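Local coordinates for 2-hydroxychromene-2-carboxylate isomerase (Pseudomonas putida, PDB 2IMF), which catalyses the reversible, glutathione-dependent isomerization of 2-hydroxychromene-2-carboxylate to trans-O-hydroxybenzylidenepyruvate in the naphthalene catabolic pathway, at residues W135-S138 against A139-F143; A17-R20 against L21-A25; K64-L67 against Q68-Q72. All coordinates share one frame; numbering follows the deposited sequence. Where two conformers were deposited one is given.

All three are local contacts between residues three to five apart; contacts 2 and 3 run along a helix, while contact 1 spans a helix start. Contact 1 is at the surface, where a cap, a salt bridge and an aromatic pair hold the first turn of helix 137-145. Contacts 2 and 3 are both partly buried. Contact 2 belongs to helix 12-28, which links the parallel strands 2-7 and 31-36 and packs on them: its inward side is apolar and its polar ends reach other helices. Contact 3, in helix 57-74, meets the second subunit. Contacts 2 and 3 touch, Arg20 NH1 being 4.0 Å from Trp70 CZ3, whereas contacts 1 and 3 lie on opposite sides of the chain's centre.

Contact 1. Residues W135-S138 against A139-F143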
ATOM      1  N   TRP A 135       6.525  -1.354 -36.305  1.00 16.73           N
ATOM      2  CA  TRP A 135       7.891  -1.723 -36.237  1.00 15.58           C
ATOM      3  C   TRP A 135       8.197  -2.914 -37.100  1.00 15.26           C
ATOM      4  O   TRP A 135       7.285  -3.609 -37.553  1.00 17.26           O
ATOM      5  CB  TRP A 135       8.241  -2.100 -34.802  1.00 16.28           C
ATOM      6  CG  TRP A 135       8.270  -0.959 -33.848  1.00 16.49           C
ATOM      7  CD1 TRP A 135       8.211   0.399 -34.125  1.00 19.18           C
ATOM      8  CD2 TRP A 135       8.473  -1.065 -32.429  1.00 17.28           C
ATOM      9  NE1 TRP A 135       8.322   1.104 -32.940  1.00 18.44           N
ATOM     10  CE2 TRP A 135       8.512   0.225 -31.900  1.00 16.56           C
ATOM     11  CE3 TRP A 135       8.641  -2.144 -31.564  1.00 16.44           C
ATOM     12  CZ2 TRP A 135       8.672   0.495 -30.511  1.00 17.69           C
ATOM     13  CZ3 TRP A 135       8.796  -1.889 -30.188  1.00 16.28           C
ATOM     14  CH2 TRP A 135       8.846  -0.583 -29.688  1.00 18.31           C
ATOM     15  N   ASP A 136       9.471  -3.090 -37.434  1.00 14.54           N
ATOM     16  CA  ASP A 136       9.968  -4.236 -38.163  1.00 15.55           C
ATOM     17  C   ASP A 136      10.134  -5.415 -37.211  1.00 16.88           C
ATOM     18  O   ASP A 136      10.947  -5.416 -36.291  1.00 15.21           O
ATOM     19  CB  ASP A 136      11.301  -3.804 -38.800  1.00 15.90           C
ATOM     20  CG  ASP A 136      11.925  -4.878 -39.671  1.00 17.09           C
ATOM     21  OD1 ASP A 136      12.267  -6.022 -39.250  1.00 18.42           O
ATOM     22  OD2 ASP A 136      12.091  -4.526 -40.868  1.00 23.24           O
ATOM     23  N   ARG A 137       9.242  -6.387 -37.401  1.00 14.99           N
ATOM     24  CA  ARG A 137       9.199  -7.488 -36.462  1.00 15.04           C
ATOM     25  C   ARG A 137      10.528  -8.162 -36.302  1.00 13.26           C
ATOM     26  O   ARG A 137      10.955  -8.411 -35.205  1.00 14.40           O
ATOM     27  CB  ARG A 137       8.256  -8.549 -37.075  0.50 15.58           C
ATOM     28  CG  ARG A 137       8.159  -9.776 -36.205  0.50 14.82           C
ATOM     29  CD  ARG A 137       7.698 -11.061 -36.994  0.50 15.05           C
ATOM     30  NE  ARG A 137       8.305 -11.199 -38.334  0.50 13.84           N
ATOM     31  CZ  ARG A 137       9.485 -11.779 -38.589  0.50 13.87           C
ATOM     32  NH1 ARG A 137      10.187 -12.392 -37.631  0.50 13.26           N
ATOM     33  NH2 ARG A 137       9.934 -11.744 -39.844  0.50 14.64           N
ATOM     34  N   SER A 138      11.183  -8.456 -37.430  1.00 13.73           N
ATOM     35  CA  SER A 138      12.446  -9.168 -37.348  1.00 14.40           C
ATOM     36  C   SER A 138      13.538  -8.301 -36.603  1.00 13.58           C
ATOM     37  O   SER A 138      14.273  -8.867 -35.762  1.00 14.50           O
ATOM     38  CB  SER A 138      12.964  -9.480 -38.764  1.00 16.53           C
ATOM     39  OG  SER A 138      14.209 -10.162 -38.646  1.00 20.29           O
ATOM     40  N   ALA A 139      13.568  -7.002 -36.888  1.00 13.95           N
ATOM     41  CA  ALA A 139      14.545  -6.146 -36.223  1.00 13.21           C
ATOM     42  C   ALA A 139      14.224  -6.135 -34.736  1.00 13.91           C
ATOM     43  O   ALA A 139      15.151  -6.160 -33.926  1.00 13.76           O
ATOM     44  CB  ALA A 139      14.461  -4.762 -36.834  1.00 14.51           C
ATOM     45  N   PHE A 140      12.950  -6.067 -34.335  1.00 14.49           N
ATOM     46  CA  PHE A 140      12.613  -6.029 -32.900  1.00 13.62           C
ATOM     47  C   PHE A 140      13.013  -7.317 -32.241  1.00 13.48           C
ATOM     48  O   PHE A 140      13.590  -7.318 -31.181  1.00 14.38           O
ATOM     49  CB  PHE A 140      11.119  -5.666 -32.738  1.00 14.00           C
ATOM     50  CG  PHE A 140      10.657  -5.589 -31.321  1.00 12.96           C
ATOM     51  CD1 PHE A 140      11.273  -4.767 -30.422  1.00 13.56           C
ATOM     52  CD2 PHE A 140       9.559  -6.330 -30.897  1.00 13.63           C
ATOM     53  CE1 PHE A 140      10.869  -4.687 -29.064  1.00 15.02           C
ATOM     54  CE2 PHE A 140       9.093  -6.228 -29.605  1.00 14.75           C
ATOM     55  CZ  PHE A 140       9.745  -5.472 -28.651  1.00 12.53           C
ATOM     56  N   GLU A 141      12.676  -8.420 -32.877  1.00 14.89           N
ATOM     57  CA  GLU A 141      12.967  -9.703 -32.261  1.00 16.57           C
ATOM     58  C   GLU A 141      14.489  -9.887 -32.124  1.00 15.17           C
ATOM     59  O   GLU A 141      15.015 -10.413 -31.131  1.00 17.15           O
ATOM     60  CB  GLU A 141      12.396 -10.846 -33.097  1.00 16.04           C
ATOM     61  CG  GLU A 141      10.868 -10.902 -32.985  1.00 17.12           C
ATOM     62  CD  GLU A 141      10.229 -11.896 -33.900  1.00 24.10           C
ATOM     63  OE1 GLU A 141      10.897 -12.461 -34.807  1.00 22.59           O
ATOM     64  OE2 GLU A 141       9.009 -12.063 -33.747  1.00 19.78           O
ATOM     65  N   HIS A 142      15.253  -9.418 -33.136  1.00 15.81           N
ATOM     66  CA  HIS A 142      16.706  -9.486 -33.018  1.00 16.04           C
ATOM     67  C   HIS A 142      17.183  -8.605 -31.871  1.00 16.91           C
ATOM     68  O   HIS A 142      18.096  -9.001 -31.123  1.00 18.74           O
ATOM     69  CB  HIS A 142      17.390  -9.051 -34.335  1.00 15.47           C
ATOM     70  CG  HIS A 142      17.436 -10.139 -35.356  1.00 18.53           C
ATOM     71  ND1 HIS A 142      16.320 -10.581 -36.047  1.00 19.68           N
ATOM     72  CD2 HIS A 142      18.464 -10.945 -35.737  1.00 18.12           C
ATOM     73  CE1 HIS A 142      16.664 -11.619 -36.811  1.00 20.61           C
ATOM     74  NE2 HIS A 142      17.960 -11.822 -36.675  1.00 18.39           N
ATOM     75  N   PHE A 143      16.636  -7.402 -31.752  1.00 15.02           N
ATOM     76  CA  PHE A 143      16.987  -6.539 -30.628  1.00 14.83           C
ATOM     77  C   PHE A 143      16.760  -7.242 -29.276  1.00 16.62           C
ATOM     78  O   PHE A 143      17.617  -7.213 -28.366  1.00 17.15           O
ATOM     79  CB  PHE A 143      16.192  -5.241 -30.706  1.00 16.42           C
ATOM     80  CG  PHE A 143      16.441  -4.335 -29.529  1.00 14.89           C
ATOM     81  CD1 PHE A 143      17.558  -3.469 -29.510  1.00 15.99           C
ATOM     82  CD2 PHE A 143      15.560  -4.340 -28.422  1.00 17.13           C
ATOM     83  CE1 PHE A 143      17.790  -2.691 -28.397  1.00 18.24           C
ATOM     84  CE2 PHE A 143      15.816  -3.523 -27.337  1.00 16.87           C
ATOM     85  CZ  PHE A 143      16.946  -2.713 -27.344  1.00 17.97           C
TER
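Trp135 and Phe140 meet at the N-terminal end of helix 137-145, where Asp136 is the N-cap. The rings form an edge-to-face pair: the six-membered ring of Trp135 turns its edge to one face of Phe140, with the planes 57° apart. The touching atom is Trp135 CZ3, which sits above the rim of the phenyl ring rather than its middle and comes within 3.7 Å of Phe140 CE1. Tyr95 and Tyr105 extend this aromatic cluster, joining the helix start to helix 99-115, and Phe140 also packs on Pro126 and Ser130 of helix 125-133.

Asp136 works on another side of the turn. With its CG swung away from its own N (chi1 -177°), the carboxylate folds toward the first turn, and OD1 takes the N-H of Ala139 at 2.9 Å on its anti side, somewhat out of the carboxylate plane. This is the N-cap bond to the first turn of the helix, while the carbonyl of Asp136 begins the regular ladder by accepting from Phe140 N.

In the conformer described, one of two modelled, Arg137 bends at chi3 (41°) to bring its guanidinium over to Glu141, one turn on. NH1 and OE1 make a salt bridge of 2.9 Å, although the hydrogen bond within it is weak, its N-H pointing well off the oxygen; the two planes are steeply inclined. Glu141 OE2 instead lies beside the aliphatic CG and CD of Arg137. A phosphate ion, probably from the crystallisation liquor, forms a salt bridge with Arg137 NH2 and a hydrogen bond with Ser138 OG.

The carbonyl oxygen of Ser138 is gripped twice by His142, from opposite faces of its plane: the backbone N is 2.9 Å away, and ND1, with the oxygen close to the imidazole plane, donates to Ser138 O at 2.7 Å.

Contact 2. Residues A17-R20 against L21-A25; sequences ANQR and LSKLA. With PO4 (phosphate ion), chain D.
The guanidinium of Arg20 meets the phosphate ion along its edge, with the phosphorus in the guanidinium plane, and projects from helix 12-28, the helix of a beta-alpha-beta unit with strands 2-7 and 31-36 in this thioredoxin-like fold. The two terminal nitrogens take separate oxygens: NH1 donates to O4 of the phosphate and NH2 to O2, each at 3.0 Å and both fairly straight. The side chain gets there by running extended from CG to NE (chi3 -180°), which carries the charge well clear of the helix backbone. Glu188 of helix 184-198 forms a salt bridge with NE and Tyr74 accepts from NH1, so protein partners help fix the rotation of the group. The phosphate probably comes from the crystallisation liquor.

On the inward side, Leu21 leans back along the helix. Its CG lies 3.3 Å from Ala17 O, the oxygen that also accepts the Leu21 N-H in a nearly straight bond. Both residues pack on Phe5 of strand 2-7 and Leu184 of helix 184-198. Leu24 repeats the pattern one turn later, resting its CG beside the carbonyl oxygen of Arg20.

Ser22 and Asn18 share another side of the helix. Asn107 OD1 is a partner of both, accepting from Asn18 ND2 and bonding Ser22 OG, and so ties this side to helix 99-115. In one of two modelled conformers, the Ser22 hydroxyl turns back to the preceding turn, with OG 3.1 Å from Asn18 O. That same oxygen accepts the backbone N-H of Ser22, with N 2.9 Å from Asn18 O.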
ATOM      1  N   ALA A  17      -1.015   2.197 -12.459  1.00 12.34           N
ATOM      2  CA  ALA A  17      -0.287   3.477 -12.474  1.00 12.61           C
ATOM      3  C   ALA A  17      -0.044   3.978 -13.871  1.00 13.94           C
ATOM      4  O   ALA A  17      -0.173   5.204 -14.117  1.00 14.52           O
ATOM      5  CB  ALA A  17       1.040   3.366 -11.687  1.00 13.57           C
ATOM      6  N   ASN A  18       0.340   3.103 -14.793  1.00 13.52           N
ATOM      7  CA  ASN A  18       0.551   3.579 -16.141  1.00 13.35           C
ATOM      8  C   ASN A  18      -0.713   4.116 -16.740  1.00 14.51           C
ATOM      9  O   ASN A  18      -0.602   5.121 -17.435  1.00 16.08           O
ATOM     10  CB  ASN A  18       1.095   2.433 -16.995  1.00 14.04           C
ATOM     11  CG  ASN A  18       1.351   2.864 -18.389  1.00 14.47           C
ATOM     12  OD1 ASN A  18       2.177   3.736 -18.608  1.00 16.27           O
ATOM     13  ND2 ASN A  18       0.553   2.356 -19.320  1.00 14.64           N
ATOM     14  N   GLN A  19      -1.848   3.487 -16.488  1.00 14.43           N
ATOM     15  CA  GLN A  19      -3.122   4.013 -17.060  1.00 16.94           C
ATOM     16  C   GLN A  19      -3.351   5.436 -16.546  1.00 17.76           C
ATOM     17  O   GLN A  19      -3.719   6.332 -17.331  1.00 17.55           O
ATOM     18  CB  GLN A  19      -4.289   3.100 -16.579  0.70 16.12           C
ATOM     19  CG  GLN A  19      -5.778   3.616 -16.799  0.70 19.23           C
ATOM     20  CD  GLN A  19      -6.142   3.705 -18.257  0.70 24.21           C
ATOM     21  OE1 GLN A  19      -5.534   3.074 -19.120  0.70 22.75           O
ATOM     22  NE2 GLN A  19      -7.168   4.485 -18.538  0.70 23.74           N
ATOM     23  N   ARG A  20      -3.145   5.661 -15.240  1.00 16.34           N
ATOM     24  CA  ARG A  20      -3.497   6.962 -14.674  1.00 17.86           C
ATOM     25  C   ARG A  20      -2.474   7.953 -15.138  1.00 17.80           C
ATOM     26  O   ARG A  20      -2.847   9.079 -15.531  1.00 18.32           O
ATOM     27  CB  ARG A  20      -3.504   6.836 -13.162  1.00 17.70           C
ATOM     28  CG  ARG A  20      -3.594   8.149 -12.377  1.00 19.09           C
ATOM     29  CD  ARG A  20      -4.221   7.778 -11.102  1.00 20.14           C
ATOM     30  NE  ARG A  20      -4.428   8.896 -10.153  1.00 21.08           N
ATOM     31  CZ  ARG A  20      -5.041   8.741  -8.982  1.00 22.33           C
ATOM     32  NH1 ARG A  20      -5.478   7.535  -8.548  1.00 19.53           N
ATOM     33  NH2 ARG A  20      -5.112   9.789  -8.174  1.00 21.26           N
ATOM     34  N   LEU A  21      -1.180   7.629 -15.169  1.00 14.49           N
ATOM     35  CA  LEU A  21      -0.166   8.537 -15.689  1.00 16.56           C
ATOM     36  C   LEU A  21      -0.389   8.878 -17.143  1.00 17.36           C
ATOM     37  O   LEU A  21      -0.157  10.033 -17.528  1.00 18.58           O
ATOM     38  CB  LEU A  21       1.242   7.998 -15.499  1.00 14.46           C
ATOM     39  CG  LEU A  21       1.627   7.938 -14.023  1.00 14.15           C
ATOM     40  CD1 LEU A  21       2.824   6.934 -13.891  1.00 17.58           C
ATOM     41  CD2 LEU A  21       2.077   9.372 -13.570  1.00 15.56           C
ATOM     42  N   SER A  22      -0.796   7.920 -17.948  1.00 16.55           N
ATOM     43  CA  SER A  22      -1.031   8.202 -19.388  1.00 19.08           C
ATOM     44  C   SER A  22      -2.140   9.185 -19.542  1.00 20.88           C
ATOM     45  O   SER A  22      -2.004  10.051 -20.427  1.00 21.20           O
ATOM     46  CB  SER A  22      -1.331   6.930 -20.115  0.33 19.46           C
ATOM     47  OG  SER A  22      -0.096   6.305 -20.282  0.33 17.35           O
ATOM     48  N   LYS A  23      -3.191   9.074 -18.721  1.00 23.12           N
ATOM     49  CA  LYS A  23      -4.287  10.068 -18.781  1.00 25.44           C
ATOM     50  C   LYS A  23      -3.814  11.431 -18.386  1.00 26.11           C
ATOM     51  O   LYS A  23      -4.289  12.428 -18.950  1.00 27.61           O
ATOM     52  CB  LYS A  23      -5.498   9.662 -17.962  1.00 26.48           C
ATOM     53  CG  LYS A  23      -6.222   8.486 -18.574  1.00 29.39           C
ATOM     54  CD  LYS A  23      -7.671   8.462 -18.203  1.00 36.47           C
ATOM     55  CE  LYS A  23      -8.381   7.394 -19.008  1.00 40.42           C
ATOM     56  NZ  LYS A  23      -7.788   7.213 -20.392  1.00 40.48           N
ATOM     57  N   LEU A  24      -2.882  11.533 -17.442  1.00 24.96           N
ATOM     58  CA  LEU A  24      -2.364  12.841 -17.057  1.00 26.39           C
ATOM     59  C   LEU A  24      -1.572  13.419 -18.173  1.00 26.85           C
ATOM     60  O   LEU A  24      -1.607  14.643 -18.444  1.00 28.02           O
ATOM     61  CB  LEU A  24      -1.477  12.719 -15.809  1.00 24.08           C
ATOM     62  CG  LEU A  24      -2.192  12.385 -14.499  1.00 27.79           C
ATOM     63  CD1 LEU A  24      -1.223  11.982 -13.382  1.00 24.26           C
ATOM     64  CD2 LEU A  24      -3.161  13.478 -14.019  1.00 29.91           C
ATOM     65  N   ALA A  25      -0.832  12.565 -18.862  1.00 27.15           N
ATOM     66  CA  ALA A  25      -0.081  13.006 -20.017  1.00 29.39           C
ATOM     67  C   ALA A  25      -1.044  13.565 -21.074  1.00 31.28           C
ATOM     68  O   ALA A  25      -0.904  14.709 -21.524  1.00 32.10           O
ATOM     69  CB  ALA A  25       0.740  11.866 -20.573  1.00 28.11           C
TER
HETATM   70  P   PO4 D 308      -7.161   8.265  -5.313  0.75 22.60           P
HETATM   71  O1  PO4 D 308      -8.427   8.178  -4.441  0.75 28.18           O
HETATM   72  O2  PO4 D 308      -6.996   9.706  -5.796  0.75 25.33           O
HETATM   73  O3  PO4 D 308      -5.974   7.617  -4.640  0.75 28.11           O
HETATM   74  O4  PO4 D 308      -7.576   7.396  -6.449  0.75 27.90           O

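Contact 3. Residues K64-L67 against Q68-Q72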
ATOM      1  N   LYS A  64      -5.972  -9.396  -5.285  1.00 13.22           N
ATOM      2  CA  LYS A  64      -6.782  -9.533  -6.492  1.00 13.31           C
ATOM      3  C   LYS A  64      -8.074  -8.709  -6.392  1.00 12.91           C
ATOM      4  O   LYS A  64      -8.525  -8.059  -7.365  1.00 12.56           O
ATOM      5  CB  LYS A  64      -7.100 -10.992  -6.768  1.00 13.47           C
ATOM      6  CG  LYS A  64      -5.947 -11.694  -7.382  1.00 16.24           C
ATOM      7  CD  LYS A  64      -6.211 -13.206  -7.497  1.00 18.54           C
ATOM      8  CE  LYS A  64      -5.077 -13.815  -8.235  1.00 21.12           C
ATOM      9  NZ  LYS A  64      -5.181 -15.315  -8.105  1.00 27.24           N
ATOM     10  N   VAL A  65      -8.676  -8.669  -5.195  1.00 13.31           N
ATOM     11  CA  VAL A  65      -9.843  -7.876  -4.958  1.00 14.16           C
ATOM     12  C   VAL A  65      -9.512  -6.379  -5.063  1.00 11.87           C
ATOM     13  O   VAL A  65     -10.191  -5.536  -5.682  1.00 12.46           O
ATOM     14  CB  VAL A  65     -10.514  -8.249  -3.615  1.00 14.03           C
ATOM     15  CG1 VAL A  65     -11.642  -7.325  -3.315  1.00 16.84           C
ATOM     16  CG2 VAL A  65     -10.976  -9.716  -3.666  1.00 15.51           C
ATOM     17  N   ASP A  66      -8.423  -5.944  -4.412  1.00 13.01           N
ATOM     18  CA  ASP A  66      -7.963  -4.556  -4.469  1.00 13.18           C
ATOM     19  C   ASP A  66      -7.754  -4.151  -5.912  1.00 11.58           C
ATOM     20  O   ASP A  66      -8.174  -3.061  -6.357  1.00 12.18           O
ATOM     21  CB  ASP A  66      -6.637  -4.471  -3.683  1.00 13.50           C
ATOM     22  CG  ASP A  66      -6.212  -3.040  -3.442  1.00 14.05           C
ATOM     23  OD1 ASP A  66      -7.038  -2.114  -3.257  1.00 12.44           O
ATOM     24  OD2 ASP A  66      -4.997  -2.767  -3.596  1.00 15.63           O
ATOM     25  N   LEU A  67      -7.059  -5.015  -6.667  1.00 11.14           N
ATOM     26  CA  LEU A  67      -6.823  -4.724  -8.093  1.00 11.22           C
ATOM     27  C   LEU A  67      -8.105  -4.523  -8.880  1.00 13.26           C
ATOM     28  O   LEU A  67      -8.189  -3.601  -9.661  1.00 13.59           O
ATOM     29  CB  LEU A  67      -5.947  -5.809  -8.705  1.00 12.50           C
ATOM     30  CG  LEU A  67      -4.488  -5.768  -8.194  1.00 12.11           C
ATOM     31  CD1 LEU A  67      -3.781  -7.081  -8.550  1.00 13.27           C
ATOM     32  CD2 LEU A  67      -3.707  -4.565  -8.746  1.00 12.05           C
ATOM     33  N   GLN A  68      -9.099  -5.378  -8.640  1.00 12.60           N
ATOM     34  CA  GLN A  68     -10.386  -5.142  -9.325  1.00 13.79           C
ATOM     35  C   GLN A  68     -11.090  -3.859  -8.893  1.00 14.68           C
ATOM     36  O   GLN A  68     -11.717  -3.178  -9.690  1.00 15.20           O
ATOM     37  CB  GLN A  68     -11.329  -6.294  -9.129  1.00 14.93           C
ATOM     38  CG  GLN A  68     -10.872  -7.546  -9.850  1.00 16.48           C
ATOM     39  CD  GLN A  68     -10.631  -7.391 -11.369  1.00 16.99           C
ATOM     40  OE1 GLN A  68     -11.455  -6.851 -12.096  1.00 20.76           O
ATOM     41  NE2 GLN A  68      -9.487  -7.837 -11.839  1.00 15.41           N
ATOM     42  N   ARG A  69     -10.946  -3.521  -7.615  1.00 13.62           N
ATOM     43  CA  ARG A  69     -11.547  -2.271  -7.160  1.00 14.31           C
ATOM     44  C   ARG A  69     -10.932  -1.113  -7.889  1.00 15.84           C
ATOM     45  O   ARG A  69     -11.601  -0.197  -8.355  1.00 15.49           O
ATOM     46  CB  ARG A  69     -11.394  -2.103  -5.631  1.00 13.20           C
ATOM     47  CG  ARG A  69     -12.304  -2.999  -4.850  1.00 14.51           C
ATOM     48  CD  ARG A  69     -11.737  -3.129  -3.405  1.00 13.11           C
ATOM     49  NE  ARG A  69     -12.744  -3.879  -2.653  1.00 15.18           N
ATOM     50  CZ  ARG A  69     -12.474  -4.512  -1.515  1.00 15.62           C
ATOM     51  NH1 ARG A  69     -11.283  -4.382  -0.936  1.00 15.82           N
ATOM     52  NH2 ARG A  69     -13.409  -5.181  -0.850  1.00 17.24           N
ATOM     53  N   TRP A  70      -9.617  -1.071  -8.051  1.00 14.04           N
ATOM     54  CA  TRP A  70      -9.020   0.017  -8.770  1.00 13.76           C
ATOM     55  C   TRP A  70      -9.323   0.002 -10.268  1.00 13.88           C
ATOM     56  O   TRP A  70      -9.472   1.069 -10.856  1.00 15.25           O
ATOM     57  CB  TRP A  70      -7.477  -0.037  -8.602  1.00 13.69           C
ATOM     58  CG  TRP A  70      -7.012   0.443  -7.238  1.00 11.81           C
ATOM     59  CD1 TRP A  70      -6.701  -0.356  -6.165  1.00 14.56           C
ATOM     60  CD2 TRP A  70      -6.848   1.771  -6.807  1.00 14.37           C
ATOM     61  NE1 TRP A  70      -6.312   0.420  -5.104  1.00 13.12           N
ATOM     62  CE2 TRP A  70      -6.415   1.748  -5.460  1.00 12.59           C
ATOM     63  CE3 TRP A  70      -7.048   3.010  -7.428  1.00 13.95           C
ATOM     64  CZ2 TRP A  70      -6.146   2.946  -4.741  1.00 12.75           C
ATOM     65  CZ3 TRP A  70      -6.757   4.166  -6.732  1.00 14.22           C
ATOM     66  CH2 TRP A  70      -6.343   4.122  -5.399  1.00 15.31           C
ATOM     67  N   ALA A  71      -9.379  -1.194 -10.835  1.00 14.08           N
ATOM     68  CA  ALA A  71      -9.672  -1.274 -12.285  1.00 15.22           C
ATOM     69  C   ALA A  71     -11.075  -0.692 -12.493  1.00 17.16           C
ATOM     70  O   ALA A  71     -11.306   0.001 -13.491  1.00 17.97           O
ATOM     71  CB  ALA A  71      -9.625  -2.686 -12.702  1.00 14.78           C
ATOM     72  N   GLN A  72     -11.990  -0.998 -11.589  1.00 16.73           N
ATOM     73  CA  GLN A  72     -13.378  -0.441 -11.705  1.00 19.78           C
ATOM     74  C   GLN A  72     -13.373   1.059 -11.548  1.00 20.06           C
ATOM     75  O   GLN A  72     -14.036   1.754 -12.323  1.00 21.82           O
ATOM     76  CB  GLN A  72     -14.280  -1.018 -10.633  0.50 20.19           C
ATOM     77  CG  GLN A  72     -14.576  -2.474 -10.778  0.50 24.93           C
ATOM     78  CD  GLN A  72     -15.616  -2.790 -11.847  0.50 30.04           C
ATOM     79  OE1 GLN A  72     -15.351  -3.549 -12.790  0.50 32.00           O
ATOM     80  NE2 GLN A  72     -16.805  -2.214 -11.703  0.50 30.28           N
TER
HETATM   81  O   HOH W   1      -7.821  -9.018  -9.901  1.00 16.66           O
HETATM   82  O   HOH W   2      -8.906  -2.764  -1.348  1.00 15.77           O
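Different first torsions bring Asp66 and Trp70 together: the aspartate CG swings away from its backbone N (chi1 -169°), whereas the indole CG stays beside its own (chi1 -76°). The two groups then run side by side, the carboxylate at the indole edge and turned 79° to its plane, with Asp66 OD1 3.2 Å from Trp70 NE1. Trp70 CD1 also lies 3.1 Å from Asp66 O.

Val65 CG1 sits over the centre of one face of the Arg69 guanidinium, 3.4 Å from CZ. At the edge of that group, NH1 donates to a water at 2.9 Å, which in turn donates to Asp66 OD1 at 2.7 Å, so the water links two opposite charges that do not touch. A second water joins Lys64 O to Gln68 NE2, which also donates to Leu78 O.

The polar ends continue across the dimer: Asp66 OD1 forms a salt bridge with Arg183 of the second subunit, and Arg69 NH1 a hydrogen bond with Met177 O of the second subunit. Leu67 packs on Pro12 and Phe13 beside bound 4-(2-methoxyphenyl)-2-oxobut-3-enoic acid. Helix 57-74 thus joins the subunit interface to the active-site pocket of this kappa-class glutathione transferase.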